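Local coordinates for putative dihydrodipicolinate synthase (Thermus thermophilus, PDB 2PCQ), which belongs to the dihydrodipicolinate synthase family of TIM-barrel proteins and carries a bound potassium ion, at residues P120-H125 with R172-H177; A141-P146 with A166-F171. All blocks are in the same frame, centred on the assembly; numbering follows the deposited sequence.

Overall arrangement
Along the chain, strand 121-125 comes first and supplies one half of interaction 1. Helix 136-142 follows and leads into segment 141-146; then come strand 148-153 and helix 158-167, whose exit, 166-171, meets that segment in interaction 2. Strand 172-175 continues directly from there and closes interaction 1, so interaction 2 is nested inside the larger loop. Interaction 1 joins two barrel strands separated by 148-153, through the barrel interior; interaction 2 joins the loops that follow two outer helices, around potassium. Their centres lie about 12 Å apart, and they touch where Leu-123 CD1 packs 4.1 Å from Leu-142 CD1 and 4.2 Å from Phe-171 CZ.

Interaction 1 (P120-H125 with R172-H177); sequences PLFLYH and RVYTGH
The interior of a TIM barrel is the setting in which Phe-122, on strand 121-125, meets Arg-172 and Tyr-174, on strand 172-175. The two strands are not sheet neighbours: strand 148-153 runs between them, the nearest CA atoms, those of Phe-122 and Arg-172, are 8.4 Å apart, and no hydrogen bond crosses. Side chains therefore bridge the gap. The Phe-122 ring presents its edge to the backbone of strand 172-175, with CE1 3.9 Å from Arg-172 O, which lies near the ring plane. Its CZ sits over the centre of the Arg-172 guanidinium, 4.1 Å from NH1. Since the two planes are 76° apart, the ring stands almost upright on the flat group and does not stack on it. The bend of the arginine chain at chi3 (58°) turns a face of the guanidinium toward Phe-122 CZ, at the end of the ring, while its NE forms a salt bridge with Glu-190. Farther along the strand, Tyr-174 CD2 approaches Phe-122 CE1 obliquely at 4.4 Å, an apolar contact. Tyr-174 OH is hydrogen-bonded to Glu-190 as well, so one carboxylate holds the polar ends of both residues that meet the phenylalanine. Leu-93 and Leu-149 also pack on Phe-122, from the strands on either side of its own. Inward side chains meeting across an intervening strand are characteristic of the core of a closed, eight-stranded parallel barrel.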
loop_
_atom_site.group_PDB
_atom_site.type_symbol
_atom_site.label_atom_id
_atom_site.label_comp_id
_atom_site.label_asym_id
_atom_site.label_seq_id
_atom_site.Cartn_x
_atom_site.Cartn_y
_atom_site.Cartn_z
ATOM N N PRO A 120 11.100 27.202 -17.999
ATOM C CA PRO A 120 10.928 25.868 -18.584
ATOM C C PRO A 120 11.159 24.861 -17.477
ATOM O O PRO A 120 11.966 25.102 -16.573
ATOM C CB PRO A 120 12.029 25.808 -19.656
ATOM C CG PRO A 120 12.247 27.273 -19.993
ATOM C CD PRO A 120 12.189 27.935 -18.659
ATOM N N LEU A 121 10.433 23.757 -17.518
ATOM C CA LEU A 121 10.605 22.736 -16.512
ATOM C C LEU A 121 10.258 21.328 -16.945
ATOM O O LEU A 121 9.560 21.111 -17.941
ATOM C CB LEU A 121 9.813 23.079 -15.225
ATOM C CG LEU A 121 8.301 22.908 -14.954
ATOM C CD1 LEU A 121 7.597 24.236 -15.112
ATOM C CD2 LEU A 121 7.675 21.849 -15.834
ATOM N N PHE A 122 10.772 20.371 -16.179
ATOM C CA PHE A 122 10.508 18.955 -16.397
ATOM C C PHE A 122 9.685 18.552 -15.181
ATOM O O PHE A 122 9.926 19.044 -14.079
ATOM C CB PHE A 122 11.811 18.152 -16.393
ATOM C CG PHE A 122 12.581 18.225 -17.681
ATOM C CD1 PHE A 122 12.360 17.291 -18.686
ATOM C CD2 PHE A 122 13.536 19.219 -17.883
ATOM C CE1 PHE A 122 13.081 17.337 -19.876
ATOM C CE2 PHE A 122 14.262 19.276 -19.066
ATOM C CZ PHE A 122 14.035 18.331 -20.066
ATOM N N LEU A 123 8.704 17.680 -15.380
ATOM C CA LEU A 123 7.907 17.201 -14.264
ATOM C C LEU A 123 8.840 16.225 -13.545
ATOM O O LEU A 123 9.648 15.550 -14.188
ATOM C CB LEU A 123 6.650 16.485 -14.770
ATOM C CG LEU A 123 5.743 17.320 -15.685
ATOM C CD1 LEU A 123 4.488 16.529 -16.023
ATOM C CD2 LEU A 123 5.375 18.631 -14.992
ATOM N N TYR A 124 8.746 16.163 -12.220
ATOM C CA TYR A 124 9.613 15.285 -11.444
ATOM C C TYR A 124 8.796 14.267 -10.665
ATOM O O TYR A 124 8.178 14.596 -9.654
ATOM C CB TYR A 124 10.463 16.121 -10.479
ATOM C CG TYR A 124 11.754 15.467 -10.021
ATOM C CD1 TYR A 124 12.749 16.222 -9.407
ATOM C CD2 TYR A 124 12.001 14.107 -10.238
ATOM C CE1 TYR A 124 13.963 15.654 -9.028
ATOM C CE2 TYR A 124 13.213 13.525 -9.860
ATOM C CZ TYR A 124 14.191 14.309 -9.259
ATOM O OH TYR A 124 15.412 13.767 -8.917
ATOM N N HIS A 125 8.793 13.030 -11.146
ATOM C CA HIS A 125 8.056 11.956 -10.491
ATOM C C HIS A 125 9.036 11.012 -9.795
ATOM O O HIS A 125 9.667 10.171 -10.437
ATOM C CB HIS A 125 7.231 11.181 -11.522
ATOM C CG HIS A 125 6.388 10.093 -10.931
ATOM N ND1 HIS A 125 5.495 10.313 -9.903
ATOM C CD2 HIS A 125 6.288 8.777 -11.236
ATOM C CE1 HIS A 125 4.882 9.183 -9.601
ATOM N NE2 HIS A 125 5.344 8.234 -10.396
ATOM N N ARG A 172 9.907 15.096 -23.725
ATOM C CA ARG A 172 11.168 14.425 -23.462
ATOM C C ARG A 172 11.169 13.643 -22.161
ATOM O O ARG A 172 11.022 14.202 -21.076
ATOM C CB ARG A 172 12.285 15.463 -23.484
ATOM C CG ARG A 172 12.334 16.220 -24.815
ATOM C CD ARG A 172 13.205 17.450 -24.725
ATOM N NE ARG A 172 14.565 17.108 -24.335
ATOM C CZ ARG A 172 15.475 18.001 -23.965
ATOM N NH1 ARG A 172 15.160 19.289 -23.935
ATOM N NH2 ARG A 172 16.699 17.607 -23.635
ATOM N N VAL A 173 11.351 12.337 -22.288
ATOM C CA VAL A 173 11.337 11.449 -21.140
ATOM C C VAL A 173 12.710 11.030 -20.652
ATOM O O VAL A 173 13.517 10.493 -21.411
ATOM C CB VAL A 173 10.534 10.169 -21.450
ATOM C CG1 VAL A 173 10.552 9.236 -20.249
ATOM C CG2 VAL A 173 9.098 10.538 -21.836
ATOM N N TYR A 174 12.957 11.274 -19.369
ATOM C CA TYR A 174 14.207 10.893 -18.728
ATOM C C TYR A 174 13.884 9.945 -17.587
ATOM O O TYR A 174 12.980 10.206 -16.794
ATOM C CB TYR A 174 14.933 12.129 -18.194
ATOM C CG TYR A 174 15.882 12.716 -19.206
ATOM C CD1 TYR A 174 17.180 12.225 -19.328
ATOM C CD2 TYR A 174 15.457 13.688 -20.110
ATOM C CE1 TYR A 174 18.029 12.674 -20.327
ATOM C CE2 TYR A 174 16.302 14.147 -21.120
ATOM C CZ TYR A 174 17.587 13.629 -21.222
ATOM O OH TYR A 174 18.429 14.034 -22.234
ATOM N N THR A 175 14.590 8.827 -17.512
ATOM C CA THR A 175 14.337 7.904 -16.422
ATOM C C THR A 175 15.378 8.150 -15.344
ATOM O O THR A 175 16.527 8.485 -15.645
ATOM C CB THR A 175 14.417 6.432 -16.877
ATOM O OG1 THR A 175 14.168 5.582 -15.752
ATOM C CG2 THR A 175 15.794 6.113 -17.445
ATOM N N GLY A 176 14.966 8.010 -14.089
ATOM C CA GLY A 176 15.892 8.201 -12.989
ATOM C C GLY A 176 16.155 6.872 -12.310
ATOM O O GLY A 176 16.759 6.824 -11.238
ATOM N N HIS A 177 15.708 5.790 -12.948
ATOM C CA HIS A 177 15.859 4.437 -12.404
ATOM C C HIS A 177 16.938 3.630 -13.139
ATOM O O HIS A 177 16.717 3.137 -14.246
ATOM C CB HIS A 177 14.517 3.701 -12.492
ATOM C CG HIS A 177 14.469 2.435 -11.698
ATOM N ND1 HIS A 177 14.500 2.418 -10.319
ATOM C CD2 HIS A 177 14.386 1.142 -12.087
ATOM C CE1 HIS A 177 14.435 1.170 -9.894
ATOM N NE2 HIS A 177 14.366 0.375 -10.947
#

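Interaction 2 (A141-P146 with A166-F171); sequences ALAPHP and ARLQEF. With K (potassium ion), chain B.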
loop_
_atom_site.group_PDB
_atom_site.type_symbol
_atom_site.label_atom_id
_atom_site.label_comp_id
_atom_site.label_asym_id
_atom_site.label_seq_id
_atom_site.Cartn_x
_atom_site.Cartn_y
_atom_site.Cartn_z
ATOM N N ALA A 141 -2.252 16.231 -19.529
ATOM C CA ALA A 141 -2.864 17.552 -19.559
ATOM C C ALA A 141 -1.794 18.638 -19.601
ATOM O O ALA A 141 -1.987 19.683 -20.216
ATOM C CB ALA A 141 -3.755 17.748 -18.334
ATOM N N LEU A 142 -0.662 18.383 -18.949
ATOM C CA LEU A 142 0.431 19.350 -18.902
ATOM C C LEU A 142 1.361 19.285 -20.108
ATOM O O LEU A 142 1.994 20.279 -20.464
ATOM C CB LEU A 142 1.248 19.145 -17.624
ATOM C CG LEU A 142 0.519 19.471 -16.317
ATOM C CD1 LEU A 142 1.279 18.902 -15.134
ATOM C CD2 LEU A 142 0.371 20.981 -16.195
ATOM N N ALA A 143 1.437 18.112 -20.727
ATOM C CA ALA A 143 2.306 17.896 -21.876
ATOM C C ALA A 143 2.187 18.915 -23.012
ATOM O O ALA A 143 3.175 19.241 -23.641
ATOM C CB ALA A 143 2.096 16.483 -22.424
ATOM N N PRO A 144 0.979 19.424 -23.304
ATOM C CA PRO A 144 0.917 20.396 -24.405
ATOM C C PRO A 144 1.608 21.742 -24.145
ATOM O O PRO A 144 2.013 22.428 -25.085
ATOM C CB PRO A 144 -0.587 20.557 -24.637
ATOM C CG PRO A 144 -1.135 19.216 -24.229
ATOM C CD PRO A 144 -0.369 18.948 -22.952
ATOM N N HIS A 145 1.746 22.116 -22.876
ATOM C CA HIS A 145 2.370 23.389 -22.510
ATOM C C HIS A 145 3.803 23.518 -23.027
ATOM O O HIS A 145 4.657 22.700 -22.715
ATOM C CB HIS A 145 2.364 23.554 -20.990
ATOM C CG HIS A 145 2.602 24.961 -20.534
ATOM N ND1 HIS A 145 3.686 25.705 -20.945
ATOM C CD2 HIS A 145 1.903 25.750 -19.683
ATOM C CE1 HIS A 145 3.646 26.893 -20.365
ATOM N NE2 HIS A 145 2.575 26.945 -19.595
ATOM N N PRO A 146 4.088 24.575 -23.806
ATOM C CA PRO A 146 5.419 24.818 -24.373
ATOM C C PRO A 146 6.592 24.760 -23.389
ATOM O O PRO A 146 7.677 24.300 -23.748
ATOM C CB PRO A 146 5.274 26.200 -25.007
ATOM C CG PRO A 146 3.837 26.225 -25.416
ATOM C CD PRO A 146 3.153 25.643 -24.201
ATOM N N ALA A 166 3.888 6.033 -26.241
ATOM C CA ALA A 166 2.762 5.804 -27.133
ATOM C C ALA A 166 1.800 6.982 -27.286
ATOM O O ALA A 166 1.200 7.159 -28.347
ATOM C CB ALA A 166 1.991 4.561 -26.680
ATOM N N ARG A 167 1.655 7.791 -26.243
ATOM C CA ARG A 167 0.700 8.892 -26.310
ATOM C C ARG A 167 1.223 10.322 -26.342
ATOM O O ARG A 167 0.496 11.225 -26.754
ATOM C CB ARG A 167 -0.300 8.781 -25.149
ATOM C CG ARG A 167 -1.266 7.606 -25.251
ATOM C CD ARG A 167 -2.349 7.689 -24.178
ATOM N NE ARG A 167 -3.454 8.580 -24.531
ATOM C CZ ARG A 167 -4.429 8.927 -23.694
ATOM N NH1 ARG A 167 -4.432 8.465 -22.451
ATOM N NH2 ARG A 167 -5.413 9.719 -24.103
ATOM N N LEU A 168 2.465 10.550 -25.935
ATOM C CA LEU A 168 2.958 11.919 -25.889
ATOM C C LEU A 168 4.078 12.295 -26.849
ATOM O O LEU A 168 5.114 11.642 -26.901
ATOM C CB LEU A 168 3.392 12.253 -24.455
ATOM C CG LEU A 168 2.374 11.919 -23.356
ATOM C CD1 LEU A 168 2.934 12.312 -21.990
ATOM C CD2 LEU A 168 1.059 12.651 -23.624
ATOM N N GLN A 169 3.853 13.364 -27.606
ATOM C CA GLN A 169 4.845 13.882 -28.539
ATOM C C GLN A 169 5.341 15.202 -27.960
ATOM O O GLN A 169 4.694 15.773 -27.080
ATOM C CB GLN A 169 4.224 14.111 -29.915
ATOM C CG GLN A 169 3.613 12.868 -30.529
ATOM C CD GLN A 169 3.109 13.110 -31.936
ATOM O OE1 GLN A 169 3.892 13.358 -32.857
ATOM N NE2 GLN A 169 1.795 13.040 -32.111
ATOM N N GLU A 170 6.475 15.694 -28.448
ATOM C CA GLU A 170 7.029 16.938 -27.923
ATOM C C GLU A 170 7.136 16.802 -26.403
ATOM O O GLU A 170 6.858 17.748 -25.662
ATOM C CB GLU A 170 6.121 18.128 -28.256
ATOM C CG GLU A 170 6.033 18.485 -29.731
ATOM C CD GLU A 170 5.170 19.713 -29.980
ATOM O OE1 GLU A 170 4.627 20.270 -29.001
ATOM O OE2 GLU A 170 5.035 20.120 -31.153
ATOM N N PHE A 171 7.525 15.614 -25.943
ATOM C CA PHE A 171 7.647 15.362 -24.512
ATOM C C PHE A 171 8.861 14.477 -24.252
ATOM O O PHE A 171 8.849 13.275 -24.516
ATOM C CB PHE A 171 6.374 14.694 -23.994
ATOM C CG PHE A 171 6.177 14.838 -22.520
ATOM C CD1 PHE A 171 6.254 13.730 -21.684
ATOM C CD2 PHE A 171 5.900 16.083 -21.964
ATOM C CE1 PHE A 171 6.056 13.860 -20.312
ATOM C CE2 PHE A 171 5.701 16.225 -20.594
ATOM C CZ PHE A 171 5.779 15.110 -19.766
HETATM K K K B . 5.724 20.364 -24.285
HETATM O O HOH W 1 3.074 17.382 -25.841
HETATM O O HOH W 2 4.131 21.840 -26.538
HETATM O O HOH W 3 8.427 21.525 -25.318
#
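Ala-143 and Glu-170 meet through a shared potassium ion, to which each gives its backbone carbonyl. Ala-143 O is 2.9 Å from the potassium and Glu-170 O 3.2 Å; His-145 O adds a third ligand at 3.0 Å. Val-148 O and two waters complete the six ligands found, all of them oxygens and none from a side chain. One of those waters donates to Pro-144 O and also to Glu-170 OE1, at 3.0 Å, so the glutamate side chain acts from the second shell. A further water, not bound to the metal, links the segments by donating to Gln-169 O at 2.6 Å and, weakly, to Ala-143 O. Next to the ion the contact is apolar. Ala-143 CB lies 3.9 Å from Phe-171 CD2, obliquely to the ring, and 4.1 Å from Leu-168 CD2. Phe-171 CG stands anti to the backbone N (chi1 -159°), which brings the CD2-CE2 side of the ring against Ala-143 CA and CB; Val-148 and Ile-151 of the neighbouring strand also touch the ring. Two backbone features are consistent with the placing of the carbonyls: a type I turn from Leu-142 to His-145, closed by His-145 N to Leu-142 O, and the positive phi of Glu-170 (53°), just before the chain enters strand 172-175. The result is a main-chain potassium site set between two helix-to-strand connections of a TIM barrel, at the N-terminal ends of its strands.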